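Local coordinates for protein-glutamine deamidase Cif (Burkholderia pseudomallei, PDB 3GQM) that deamidates a glutamine side chain of host NEDD8 to glutamate, which abolishes cullin-RING ubiquitin ligase activity and inhibits the host cell cycle, at residues 138-150 against 162-174. Residues are numbered along the deposited sequence; the frame is centred on the assembly and turned at random.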
loop_
_atom_site.group_PDB
_atom_site.type_symbol
_atom_site.label_atom_id
_atom_site.label_comp_id
_atom_site.label_asym_id
_atom_site.label_seq_id
_atom_site.Cartn_x
_atom_site.Cartn_y
_atom_site.Cartn_z
ATOM N N HIS A 138 -8.470 17.489 -6.042
ATOM C CA HIS A 138 -8.710 16.924 -4.722
ATOM C C HIS A 138 -7.710 17.386 -3.652
ATOM O O HIS A 138 -8.120 17.850 -2.592
ATOM C CB HIS A 138 -8.805 15.403 -4.772
ATOM C CG HIS A 138 -9.165 14.809 -3.453
ATOM N ND1 HIS A 138 -10.434 14.902 -2.922
ATOM C CD2 HIS A 138 -8.411 14.179 -2.522
ATOM C CE1 HIS A 138 -10.453 14.327 -1.734
ATOM N NE2 HIS A 138 -9.240 13.873 -1.472
ATOM N N VAL A 139 -6.414 17.298 -3.944
ATOM C CA VAL A 139 -5.378 17.714 -2.981
ATOM C C VAL A 139 -5.559 19.173 -2.587
ATOM O O VAL A 139 -5.390 19.531 -1.424
ATOM C CB VAL A 139 -3.905 17.482 -3.501
ATOM C CG1 VAL A 139 -2.863 17.998 -2.483
ATOM C CG2 VAL A 139 -3.639 15.996 -3.775
ATOM N N ASN A 140 -5.940 20.008 -3.550
ATOM C CA ASN A 140 -6.173 21.416 -3.263
ATOM C C ASN A 140 -7.317 21.685 -2.296
ATOM O O ASN A 140 -7.442 22.801 -1.822
ATOM C CB ASN A 140 -6.402 22.207 -4.546
ATOM C CG ASN A 140 -5.130 22.397 -5.331
ATOM O OD1 ASN A 140 -4.015 22.292 -4.785
ATOM N ND2 ASN A 140 -5.277 22.666 -6.629
ATOM N N THR A 141 -8.137 20.673 -2.004
ATOM C CA THR A 141 -9.201 20.825 -1.012
ATOM C C THR A 141 -8.800 20.341 0.392
ATOM O O THR A 141 -9.521 20.572 1.352
ATOM C CB THR A 141 -10.509 20.139 -1.465
ATOM O OG1 THR A 141 -10.427 18.719 -1.234
ATOM C CG2 THR A 141 -10.768 20.411 -2.949
ATOM N N LEU A 142 -7.639 19.692 0.519
ATOM C CA LEU A 142 -7.212 19.093 1.790
ATOM C C LEU A 142 -6.638 20.096 2.796
ATOM O O LEU A 142 -5.925 21.017 2.421
ATOM C CB LEU A 142 -6.194 17.972 1.518
ATOM C CG LEU A 142 -6.617 16.865 0.542
ATOM C CD1 LEU A 142 -5.581 15.763 0.469
ATOM C CD2 LEU A 142 -7.933 16.301 0.910
ATOM N N ASP A 143 -6.936 19.900 4.075
ATOM C CA ASP A 143 -6.482 20.800 5.126
ATOM C C ASP A 143 -4.946 20.779 5.162
ATOM O O ASP A 143 -4.334 19.718 5.285
ATOM C CB ASP A 143 -7.068 20.305 6.436
ATOM C CG ASP A 143 -6.985 21.305 7.564
ATOM O OD1 ASP A 143 -5.930 21.949 7.772
ATOM O OD2 ASP A 143 -8.004 21.401 8.297
ATOM N N SER A 144 -4.345 21.957 5.008
ATOM C CA SER A 144 -2.889 22.147 5.084
ATOM C C SER A 144 -2.271 21.644 6.387
ATOM O O SER A 144 -1.107 21.267 6.415
ATOM C CB SER A 144 -2.535 23.635 4.950
ATOM O OG SER A 144 -2.801 24.104 3.646
ATOM N N HIS A 145 -3.050 21.608 7.458
ATOM C CA HIS A 145 -2.481 21.184 8.711
ATOM C C HIS A 145 -2.770 19.749 9.069
ATOM O O HIS A 145 -2.343 19.290 10.120
ATOM C CB HIS A 145 -2.899 22.152 9.817
ATOM C CG HIS A 145 -2.410 23.542 9.565
ATOM N ND1 HIS A 145 -1.109 23.924 9.816
ATOM C CD2 HIS A 145 -3.019 24.618 9.009
ATOM C CE1 HIS A 145 -0.943 25.184 9.454
ATOM N NE2 HIS A 145 -2.088 25.632 8.969
ATOM N N LYS A 146 -3.471 19.033 8.204
ATOM C CA LYS A 146 -3.756 17.636 8.456
ATOM C C LYS A 146 -2.876 16.697 7.596
ATOM O O LYS A 146 -2.476 17.046 6.457
ATOM C CB LYS A 146 -5.224 17.337 8.161
ATOM C CG LYS A 146 -6.279 17.767 9.224
ATOM C CD LYS A 146 -7.579 17.003 8.999
ATOM C CE LYS A 146 -8.792 17.635 9.678
ATOM N NZ LYS A 146 -8.552 18.014 11.125
ATOM N N ASN A 147 -2.588 15.511 8.137
ATOM C CA ASN A 147 -2.024 14.399 7.347
ATOM C C ASN A 147 -3.149 13.664 6.625
ATOM O O ASN A 147 -4.220 13.444 7.196
ATOM C CB ASN A 147 -1.285 13.405 8.246
ATOM C CG ASN A 147 -0.453 14.092 9.307
ATOM O OD1 ASN A 147 0.514 14.767 8.995
ATOM N ND2 ASN A 147 -0.838 13.937 10.569
ATOM N N TYR A 148 -2.899 13.257 5.385
ATOM C CA TYR A 148 -3.833 12.421 4.662
ATOM C C TYR A 148 -3.044 11.345 4.016
ATOM O O TYR A 148 -1.866 11.544 3.680
ATOM C CB TYR A 148 -4.550 13.195 3.526
ATOM C CG TYR A 148 -5.428 14.276 4.029
ATOM C CD1 TYR A 148 -6.788 14.039 4.292
ATOM C CD2 TYR A 148 -4.907 15.559 4.242
ATOM C CE1 TYR A 148 -7.603 15.063 4.775
ATOM C CE2 TYR A 148 -5.701 16.578 4.690
ATOM C CZ TYR A 148 -7.034 16.336 4.966
ATOM O OH TYR A 148 -7.772 17.399 5.422
ATOM N N VAL A 149 -3.702 10.209 3.848
ATOM C CA VAL A 149 -3.216 9.142 2.978
ATOM C C VAL A 149 -4.301 8.868 1.926
ATOM O O VAL A 149 -5.482 8.914 2.253
ATOM C CB VAL A 149 -2.825 7.888 3.758
ATOM C CG1 VAL A 149 -4.012 7.336 4.608
ATOM C CG2 VAL A 149 -2.296 6.818 2.797
ATOM N N VAL A 150 -3.887 8.660 0.672
ATOM C CA VAL A 150 -4.801 8.448 -0.445
ATOM C C VAL A 150 -4.578 7.052 -0.930
ATOM O O VAL A 150 -3.440 6.645 -1.162
ATOM C CB VAL A 150 -4.505 9.387 -1.620
ATOM C CG1 VAL A 150 -5.370 9.053 -2.814
ATOM C CG2 VAL A 150 -4.713 10.860 -1.198
ATOM N N LEU A 162 -0.615 3.405 -2.221
ATOM C CA LEU A 162 -0.940 4.537 -1.368
ATOM C C LEU A 162 -0.045 5.740 -1.701
ATOM O O LEU A 162 1.109 5.574 -2.048
ATOM C CB LEU A 162 -0.706 4.139 0.086
ATOM C CG LEU A 162 -1.430 2.919 0.671
ATOM C CD1 LEU A 162 -1.065 2.760 2.191
ATOM C CD2 LEU A 162 -2.927 3.130 0.571
ATOM N N ILE A 163 -0.628 6.926 -1.580
ATOM C CA ILE A 163 0.096 8.174 -1.552
ATOM C C ILE A 163 -0.027 8.753 -0.144
ATOM O O ILE A 163 -1.132 9.033 0.294
ATOM C CB ILE A 163 -0.505 9.187 -2.549
ATOM C CG1 ILE A 163 -0.410 8.607 -3.971
ATOM C CG2 ILE A 163 0.296 10.472 -2.466
ATOM C CD1 ILE A 163 -1.405 9.170 -4.979
ATOM N N ASP A 164 1.101 8.911 0.550
ATOM C CA ASP A 164 1.123 9.499 1.874
ATOM C C ASP A 164 1.371 11.030 1.762
ATOM O O ASP A 164 2.331 11.463 1.114
ATOM C CB ASP A 164 2.242 8.834 2.651
ATOM C CG ASP A 164 2.211 9.168 4.145
ATOM O OD1 ASP A 164 1.366 9.941 4.600
ATOM O OD2 ASP A 164 3.078 8.667 4.864
ATOM N N LEU A 165 0.497 11.815 2.349
ATOM C CA LEU A 165 0.587 13.293 2.328
ATOM C C LEU A 165 0.699 13.841 3.759
ATOM O O LEU A 165 -0.259 14.409 4.294
ATOM C CB LEU A 165 -0.664 13.893 1.644
ATOM C CG LEU A 165 -0.932 13.384 0.222
ATOM C CD1 LEU A 165 -2.350 13.699 -0.236
ATOM C CD2 LEU A 165 0.049 14.006 -0.775
ATOM N N PRO A 166 1.855 13.664 4.396
ATOM C CA PRO A 166 1.916 14.172 5.765
ATOM C C PRO A 166 1.958 15.681 5.758
ATOM O O PRO A 166 2.466 16.263 4.804
ATOM C CB PRO A 166 3.248 13.631 6.306
ATOM C CG PRO A 166 4.076 13.246 5.100
ATOM C CD PRO A 166 3.135 13.105 3.912
ATOM N N ALA A 167 1.443 16.321 6.801
ATOM C CA ALA A 167 1.662 17.783 6.902
ATOM C C ALA A 167 3.089 18.064 7.409
ATOM O O ALA A 167 3.556 17.473 8.391
ATOM C CB ALA A 167 0.609 18.452 7.765
ATOM N N LEU A 168 3.797 18.901 6.662
ATOM C CA LEU A 168 5.172 19.325 6.994
ATOM C C LEU A 168 5.261 20.827 7.311
ATOM O O LEU A 168 4.932 21.674 6.462
ATOM C CB LEU A 168 6.158 18.932 5.875
ATOM C CG LEU A 168 6.876 17.573 5.927
ATOM C CD1 LEU A 168 6.155 16.446 6.693
ATOM C CD2 LEU A 168 7.186 17.132 4.498
ATOM N N THR A 169 5.696 21.132 8.539
ATOM C CA THR A 169 5.767 22.517 9.068
ATOM C C THR A 169 6.633 23.446 8.200
ATOM O O THR A 169 7.781 23.126 7.891
ATOM C CB THR A 169 6.279 22.529 10.512
ATOM O OG1 THR A 169 5.629 21.485 11.246
ATOM C CG2 THR A 169 5.991 23.875 11.190
ATOM N N GLN A 170 6.059 24.587 7.799
ATOM C CA GLN A 170 6.716 25.560 6.900
ATOM C C GLN A 170 7.400 24.869 5.719
ATOM O O GLN A 170 8.359 25.412 5.135
ATOM C CB GLN A 170 7.750 26.435 7.638
ATOM C CG GLN A 170 7.427 26.809 9.059
ATOM C CD GLN A 170 8.554 27.603 9.673
ATOM O OE1 GLN A 170 8.917 28.675 9.177
ATOM N NE2 GLN A 170 9.139 27.072 10.740
ATOM N N GLY A 171 6.921 23.666 5.395
ATOM C CA GLY A 171 7.389 22.929 4.223
ATOM C C GLY A 171 6.276 22.796 3.192
ATOM O O GLY A 171 5.088 23.037 3.499
ATOM N N PRO A 172 6.644 22.380 1.971
ATOM C CA PRO A 172 5.671 22.208 0.880
ATOM C C PRO A 172 4.828 20.947 1.138
ATOM O O PRO A 172 5.255 20.090 1.929
ATOM C CB PRO A 172 6.576 22.041 -0.352
ATOM C CG PRO A 172 7.880 21.418 0.209
ATOM C CD PRO A 172 7.912 21.661 1.706
ATOM N N ARG A 173 3.636 20.868 0.545
ATOM C CA ARG A 173 2.836 19.627 0.521
ATOM C C ARG A 173 3.669 18.616 -0.257
ATOM O O ARG A 173 4.040 18.854 -1.412
ATOM C CB ARG A 173 1.495 19.838 -0.199
ATOM C CG ARG A 173 0.523 18.626 -0.283
ATOM C CD ARG A 173 -0.727 18.803 0.678
ATOM N NE ARG A 173 -0.554 17.979 1.873
ATOM C CZ ARG A 173 -1.381 17.907 2.920
ATOM N NH1 ARG A 173 -1.076 17.085 3.918
ATOM N NH2 ARG A 173 -2.496 18.644 2.986
ATOM N N THR A 174 3.951 17.506 0.402
ATOM C CA THR A 174 4.926 16.523 -0.014
ATOM C C THR A 174 4.212 15.199 -0.044
ATOM O O THR A 174 3.283 14.988 0.728
ATOM C CB THR A 174 6.056 16.450 1.030
ATOM O OG1 THR A 174 6.575 17.763 1.194
ATOM C CG2 THR A 174 7.174 15.537 0.594
#
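Val139, from helix 135-139, meets the aliphatic part of Arg173: its CG1, held anti to the backbone N (chi1 177°), lies 3.9 Å from Arg173 CD. Leu142 serves two neighbours, setting CD1 3.9 Å from Leu165 CD1, the two side chains crossing at about a right angle, while its CD2 sits over the centre of one face of the Tyr148 ring. The 143-146 turn then receives the guanidinium of Arg173, whose chain bends at chi2 and chi3. NH2 donates to Asp143 O at 3.1 Å from well above the carbonyl plane; Lys146 N reaches the same oxygen from the opposite face, within the type I turn. NH1 donates to Lys146 O at 2.9 Å, a straighter bond (166°) with the acceptor close to the guanidinium plane. Two backbone carbonyls thus fix the rotation of the charged group. Arg173 NH2 stands at the edge of the Tyr148 ring, near its plane, with the two planes 69° apart, and not over a ring face, as a cation-pi contact would require. Ala167 CB packs against Ser144 O and Lys146 O.

At Asn147 the amide oxygen takes over from the backbone ladder: OD1 accepts from Ala167 N at 2.8 Å, just past the strand. Antiparallel pairing follows, with Tyr148-Leu165 (Leu165 N to Tyr148 O 2.7 Å) and Val150-Ile163 as hydrogen-bonded pairs and Val149-Asp164 as the non-hydrogen-bonded pair between them. Val150 CG2 approaches Leu165 CD1 at 3.8 Å on the face that carries Tyr148 and Ile163.

Together these strands form the central hairpin of a four-stranded antiparallel sheet, strand 253-260 flanking 147-154 and strand 176-178 flanking 159-165. Helix 206-212 covers Ile163 and Leu165, whereas helix 104-116 packs on the other face, against Val149, Leu162 and Asp164.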